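Local coordinates for protein cobalamin biosynthesis precorrin-6Y methylase (CbiE) (Archaeoglobus fulgidus, PDB 2BB3) that probably methylates a precorrin intermediate of adenosylcobalamin biosynthesis with S-adenosyl-L-methionine as methyl donor, and is seen here with S-adenosyl-L-homocysteine bound, at residues Glu139-Asp144 and Arg161-Leu166; Arg179-Leu184 and Thr209-Glu214. All coordinates share one frame; numbering follows the deposited sequence.

How the contacts relate
Contacts 1 and 2 are two seams of one mixed sheet, their centres 10 Å apart. Strands 162-167 and 209-213 are neighbours in it, so the second segments of the two contacts run side by side: Leu163 N lies 2.8 Å from Val213 O, and Ile165 O lies 2.9 Å from Ile211 N, both probable hydrogen bonds. Contact 1 is the parallel seam at one border of the sheet within this chain and contact 2 an antiparallel one further across. Both reach S-adenosyl-L-homocysteine at the same end, where its ribose O2' is 3.3 Å from Leu166 C and 3.1 Å from Thr209 O. Leu166, Leu184, Thr209 and Ile210 thus contribute to one ligand pocket.

Contact 1: residues Glu139-Asp144 and Arg161-Leu166; sequences EVAVVD and RHLLIL. With SAH (S-adenosyl-L-homocysteine), chain C.
Arg161 reaches across to 139-144 just ahead of the paired strands. Its CG lies anti to the carbonyl carbon and the chain bends at CG (chi2 -68°), which lays CD beside Glu139 O and brings NH1 to Val140 O at 2.8 Å. That oxygen lies in the guanidinium plane, although the N-H...O angle is only 141°. NH2 turns to the second subunit and bonds Val142 O there. A methionine in its place would probably leave Val140 O without this donor and remove the bond to the second subunit.

His162 N donates to Glu139 O, and its carbonyl oxygen accepts a hydrogen bond from Ala141 N. The imidazole meets Val140 CG1 at its edge, 4.1 Å from CD2. A water bridges His162 NE2 and Glu139 OE1, 3.0 Å and 2.6 Å away respectively; the ND1 of His162 is bonded to Arg215 N, while Glu139 OE1 also forms a salt bridge with Arg109 of the second subunit. Leu163 rests CD2 against both Ala141 CB, at 3.9 Å, and Val143 CG2. On the opposite face Leu164 rests CB against Val140 CG2, while its N bonds to Ala141 O and its O accepts a bond from Val143 N. Ile165 puts CG1 against Val143 CB at 4.1 Å. Leu166 N closes the series on Val143 O at 2.8 Å, nearly straight at 172°, and its CB also approaches the ribose O2' of S-adenosyl-L-homocysteine.

The two strands, linked through helices 152-155 and 157-160 in a beta-alpha-beta crossover, form a parallel pair at the border of the sheet within this chain. Val142, Leu164 and Leu166 pack on Val126 of helix 125-133, Leu163 meets helix 157-160 on the other face, and strand 209-213 lies along the far side of 162-167.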
# COMPACT_ATOMS: atom_id res chain seq x y z
N GLU A 139 9.00 2.66 7.37
CA GLU A 139 9.46 3.65 8.35
C GLU A 139 8.33 4.11 9.23
O GLU A 139 8.55 4.93 10.11
CB GLU A 139 10.05 4.86 7.62
CG GLU A 139 11.48 4.69 7.19
CD GLU A 139 11.89 5.63 6.05
OE1 GLU A 139 11.18 6.64 5.78
OE2 GLU A 139 12.94 5.36 5.44
N VAL A 140 7.12 3.60 9.01
CA VAL A 140 5.99 4.04 9.80
C VAL A 140 5.13 2.89 10.33
O VAL A 140 5.39 1.73 10.06
CB VAL A 140 5.05 4.98 8.92
CG1 VAL A 140 5.89 5.86 8.05
CG2 VAL A 140 4.10 4.15 8.06
N ALA A 141 4.14 3.26 11.14
CA ALA A 141 3.17 2.33 11.69
C ALA A 141 1.84 2.98 11.32
O ALA A 141 1.57 4.12 11.70
CB ALA A 141 3.30 2.21 13.20
N VAL A 142 1.05 2.27 10.54
CA VAL A 142 -0.25 2.76 10.13
C VAL A 142 -1.22 2.48 11.27
O VAL A 142 -1.30 1.34 11.74
CB VAL A 142 -0.74 2.04 8.83
CG1 VAL A 142 -2.20 2.36 8.55
CG2 VAL A 142 0.14 2.45 7.65
N VAL A 143 -1.94 3.51 11.72
CA VAL A 143 -2.89 3.38 12.82
C VAL A 143 -4.31 3.70 12.35
O VAL A 143 -4.54 4.68 11.66
CB VAL A 143 -2.51 4.34 13.97
CG1 VAL A 143 -3.59 4.32 15.05
CG2 VAL A 143 -1.15 3.94 14.54
N ASP A 144 -5.26 2.86 12.74
CA ASP A 144 -6.65 3.07 12.35
C ASP A 144 -7.33 3.92 13.42
O ASP A 144 -7.80 3.40 14.42
CB ASP A 144 -7.38 1.74 12.15
CG ASP A 144 -8.79 1.92 11.62
OD1 ASP A 144 -9.23 3.08 11.55
OD2 ASP A 144 -9.44 0.92 11.27
N ARG A 161 8.93 4.13 15.19
CA ARG A 161 8.29 4.46 13.93
C ARG A 161 7.56 5.78 13.94
O ARG A 161 7.13 6.26 14.99
CB ARG A 161 7.23 3.40 13.58
CG ARG A 161 7.75 2.01 13.33
CD ARG A 161 8.55 2.02 12.07
NE ARG A 161 9.21 0.75 11.81
CZ ARG A 161 8.74 -0.17 10.98
NH1 ARG A 161 7.59 0.04 10.33
NH2 ARG A 161 9.45 -1.28 10.78
N HIS A 162 7.42 6.37 12.76
CA HIS A 162 6.61 7.56 12.64
C HIS A 162 5.22 6.94 12.67
O HIS A 162 5.07 5.75 12.44
CB HIS A 162 6.74 8.21 11.25
CG HIS A 162 8.13 8.55 10.85
ND1 HIS A 162 8.96 9.33 11.62
CD2 HIS A 162 8.81 8.29 9.70
CE1 HIS A 162 10.09 9.55 10.97
NE2 HIS A 162 10.02 8.93 9.80
N LEU A 163 4.21 7.74 12.96
CA LEU A 163 2.85 7.23 12.93
C LEU A 163 2.14 7.86 11.74
O LEU A 163 2.34 9.02 11.42
CB LEU A 163 2.09 7.59 14.21
CG LEU A 163 2.52 6.89 15.50
CD1 LEU A 163 1.54 7.26 16.62
CD2 LEU A 163 2.54 5.37 15.30
N LEU A 164 1.34 7.05 11.06
CA LEU A 164 0.53 7.52 9.95
C LEU A 164 -0.86 7.09 10.44
O LEU A 164 -1.23 5.92 10.38
CB LEU A 164 0.91 6.80 8.65
CG LEU A 164 0.62 7.63 7.38
CD1 LEU A 164 1.44 8.91 7.41
CD2 LEU A 164 0.93 6.83 6.13
N ILE A 165 -1.62 8.06 10.94
CA ILE A 165 -2.94 7.77 11.50
C ILE A 165 -4.08 8.08 10.53
O ILE A 165 -4.16 9.17 10.00
CB ILE A 165 -3.17 8.61 12.78
CG1 ILE A 165 -2.01 8.39 13.76
CG2 ILE A 165 -4.50 8.25 13.43
CD1 ILE A 165 -1.94 9.46 14.87
N LEU A 166 -4.94 7.10 10.29
CA LEU A 166 -6.09 7.35 9.44
C LEU A 166 -7.13 7.91 10.39
O LEU A 166 -7.67 7.18 11.22
CB LEU A 166 -6.58 6.06 8.78
CG LEU A 166 -5.54 5.35 7.89
CD1 LEU A 166 -6.24 4.61 6.80
CD2 LEU A 166 -4.61 6.34 7.27
N SAH C . -9.60 1.76 2.40
CA SAH C . -9.20 3.10 2.47
CB SAH C . -9.34 3.66 3.89
CG SAH C . -10.66 3.67 4.65
SD SAH C . -10.64 4.01 6.39
C SAH C . -7.84 3.21 1.89
O SAH C . -7.55 4.32 1.72
OXT SAH C . -7.16 2.24 1.67
C5' SAH C . -11.06 5.69 6.01
C4' SAH C . -9.99 6.71 6.36
O4' SAH C . -8.99 6.81 5.43
C3' SAH C . -10.46 8.10 6.67
O3' SAH C . -10.95 8.26 7.94
C2' SAH C . -9.21 8.86 6.44
O2' SAH C . -8.44 8.95 7.56
C1' SAH C . -8.48 8.07 5.42
N9 SAH C . -8.71 8.60 4.10
C8 SAH C . -9.42 8.03 3.17
N7 SAH C . -9.40 8.70 2.08
C5 SAH C . -8.67 9.73 2.27
C6 SAH C . -8.32 10.75 1.45
N6 SAH C . -8.72 10.86 0.24
N1 SAH C . -7.52 11.68 1.93
C2 SAH C . -7.09 11.61 3.20
N3 SAH C . -7.44 10.61 3.96
C4 SAH C . -8.22 9.68 3.53
O HOH W 1 11.62 8.73 7.24

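Contact 2: residues Arg179-Leu184 and Thr209-Glu214; sequences RRVVLL and TIIFVE. With SAH (S-adenosyl-L-homocysteine), chain C.
Antiparallel pairing within the mixed sheet of this tetrapyrrole methylase joins strands 180-185 and 209-213 and ends at the S-adenosyl-L-homocysteine pocket. Val182 and Phe212 form a hydrogen-bonded pair, Phe212 N to Val182 O at 2.7 Å and Val182 N to Phe212 O in return. Leu184 and Ile210 form another, its Leu184 N to Ile210 O bond almost straight at 175°. Between them, the non-hydrogen-bonded pair Leu183 and Ile211 shares no backbone bond, its side chains lying alongside each other, Leu183 CD2 3.8 Å from Ile211 CG1.

On the Val182 face, a chi1 of 179° sets the Phe212 ring beside its own carbonyl carbon, its far end leading away from 179-184. Val182 CG2 meets that ring at its edge, 4.2 Å from CD2, and His162 packs against it edge-to-face. Leu184 CD1 touches Ile210 CG2 at 4.2 Å. Past the Val182-Phe212 pair, a water donates to both Arg180 O and Phe212 O.

At the ligand end, Ile210 CG1 lies 3.6 Å from adenine N3, and Leu184 O near C2. Thr209 lines the pocket with its backbone, while its OG1 bonds to Ser206 O. Strand ends lining an S-adenosyl-L-homocysteine site this way fit the tetrapyrrole methylase fold.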
# COMPACT_ATOMS: atom_id res chain seq x y z
N ARG A 179 3.14 17.53 20.15
CA ARG A 179 3.86 16.98 19.01
C ARG A 179 3.54 17.63 17.68
O ARG A 179 2.39 17.97 17.40
CB ARG A 179 3.57 15.49 18.91
CG ARG A 179 3.95 14.70 20.15
CD ARG A 179 3.78 13.23 19.87
NE ARG A 179 4.35 12.38 20.91
CZ ARG A 179 3.76 12.12 22.08
NH1 ARG A 179 4.36 11.32 22.96
NH2 ARG A 179 2.59 12.67 22.38
N ARG A 180 4.56 17.82 16.86
CA ARG A 180 4.35 18.39 15.56
C ARG A 180 3.61 17.35 14.73
O ARG A 180 3.96 16.18 14.75
CB ARG A 180 5.69 18.72 14.90
CG ARG A 180 5.55 19.17 13.44
CD ARG A 180 6.86 19.67 12.82
NE ARG A 180 7.23 21.00 13.30
CZ ARG A 180 8.21 21.74 12.79
NH1 ARG A 180 8.94 21.28 11.78
NH2 ARG A 180 8.45 22.95 13.29
N VAL A 181 2.57 17.76 14.03
CA VAL A 181 1.84 16.83 13.20
C VAL A 181 1.64 17.44 11.83
O VAL A 181 1.67 18.67 11.68
CB VAL A 181 0.45 16.47 13.81
CG1 VAL A 181 0.64 15.84 15.19
CG2 VAL A 181 -0.43 17.70 13.91
N VAL A 182 1.49 16.58 10.82
CA VAL A 182 1.23 17.02 9.47
C VAL A 182 -0.12 16.39 9.14
O VAL A 182 -0.32 15.19 9.31
CB VAL A 182 2.31 16.51 8.47
CG1 VAL A 182 1.95 16.93 7.05
CG2 VAL A 182 3.68 17.07 8.84
N LEU A 183 -1.06 17.22 8.68
CA LEU A 183 -2.41 16.79 8.34
C LEU A 183 -2.54 16.74 6.83
O LEU A 183 -2.35 17.76 6.16
CB LEU A 183 -3.44 17.77 8.90
CG LEU A 183 -3.40 18.07 10.41
CD1 LEU A 183 -4.50 19.06 10.82
CD2 LEU A 183 -3.57 16.78 11.18
N LEU A 184 -2.85 15.56 6.28
CA LEU A 184 -3.05 15.45 4.85
C LEU A 184 -4.56 15.21 4.69
O LEU A 184 -5.08 14.15 5.00
CB LEU A 184 -2.19 14.32 4.25
CG LEU A 184 -0.71 14.58 4.56
CD1 LEU A 184 -0.29 13.73 5.75
CD2 LEU A 184 0.17 14.30 3.36
N THR A 209 -8.76 12.61 6.94
CA THR A 209 -7.51 13.19 7.41
C THR A 209 -6.45 12.17 7.78
O THR A 209 -6.68 11.28 8.59
CB THR A 209 -7.76 14.08 8.66
OG1 THR A 209 -8.69 15.11 8.32
CG2 THR A 209 -6.47 14.74 9.12
N ILE A 210 -5.28 12.28 7.17
CA ILE A 210 -4.23 11.38 7.55
C ILE A 210 -3.32 12.24 8.40
O ILE A 210 -3.01 13.37 8.02
CB ILE A 210 -3.53 10.73 6.33
CG1 ILE A 210 -4.44 9.62 5.77
CG2 ILE A 210 -2.19 10.14 6.76
CD1 ILE A 210 -3.94 8.97 4.52
N ILE A 211 -2.95 11.73 9.57
CA ILE A 211 -2.12 12.49 10.50
C ILE A 211 -0.72 11.91 10.57
O ILE A 211 -0.55 10.81 11.06
CB ILE A 211 -2.72 12.46 11.92
CG1 ILE A 211 -4.10 13.12 11.92
CG2 ILE A 211 -1.77 13.12 12.92
CD1 ILE A 211 -4.79 13.16 13.32
N PHE A 212 0.28 12.64 10.08
CA PHE A 212 1.65 12.15 10.12
C PHE A 212 2.38 12.67 11.36
O PHE A 212 2.46 13.87 11.57
CB PHE A 212 2.42 12.60 8.86
CG PHE A 212 3.85 12.15 8.84
CD1 PHE A 212 4.17 10.79 8.81
CD2 PHE A 212 4.89 13.08 8.86
CE1 PHE A 212 5.49 10.37 8.80
CE2 PHE A 212 6.23 12.67 8.85
CZ PHE A 212 6.53 11.31 8.82
N VAL A 213 2.89 11.75 12.18
CA VAL A 213 3.62 12.09 13.40
C VAL A 213 5.03 11.49 13.31
O VAL A 213 5.19 10.27 13.43
CB VAL A 213 2.92 11.52 14.66
CG1 VAL A 213 3.48 12.19 15.90
CG2 VAL A 213 1.40 11.70 14.56
N GLU A 214 6.05 12.33 13.10
CA GLU A 214 7.43 11.84 13.01
C GLU A 214 7.86 11.19 14.31
O GLU A 214 7.48 11.65 15.39
CB GLU A 214 8.43 12.97 12.68
CG GLU A 214 8.15 13.74 11.40
CD GLU A 214 9.41 14.37 10.81
OE1 GLU A 214 9.29 15.31 9.98
OE2 GLU A 214 10.53 13.92 11.16
N SAH C . -9.60 1.76 2.40
CA SAH C . -9.20 3.10 2.47
CB SAH C . -9.34 3.66 3.89
CG SAH C . -10.66 3.67 4.65
SD SAH C . -10.64 4.01 6.39
C SAH C . -7.84 3.21 1.89
O SAH C . -7.55 4.32 1.72
OXT SAH C . -7.16 2.24 1.67
C5' SAH C . -11.06 5.69 6.01
C4' SAH C . -9.99 6.71 6.36
O4' SAH C . -8.99 6.81 5.43
C3' SAH C . -10.46 8.10 6.67
O3' SAH C . -10.95 8.26 7.94
C2' SAH C . -9.21 8.86 6.44
O2' SAH C . -8.44 8.95 7.56
C1' SAH C . -8.48 8.07 5.42
N9 SAH C . -8.71 8.60 4.10
C8 SAH C . -9.42 8.03 3.17
N7 SAH C . -9.40 8.70 2.08
C5 SAH C . -8.67 9.73 2.27
C6 SAH C . -8.32 10.75 1.45
N6 SAH C . -8.72 10.86 0.24
N1 SAH C . -7.52 11.68 1.93
C2 SAH C . -7.09 11.61 3.20
N3 SAH C . -7.44 10.61 3.96
C4 SAH C . -8.22 9.68 3.53
O HOH W 2 4.74 15.36 12.27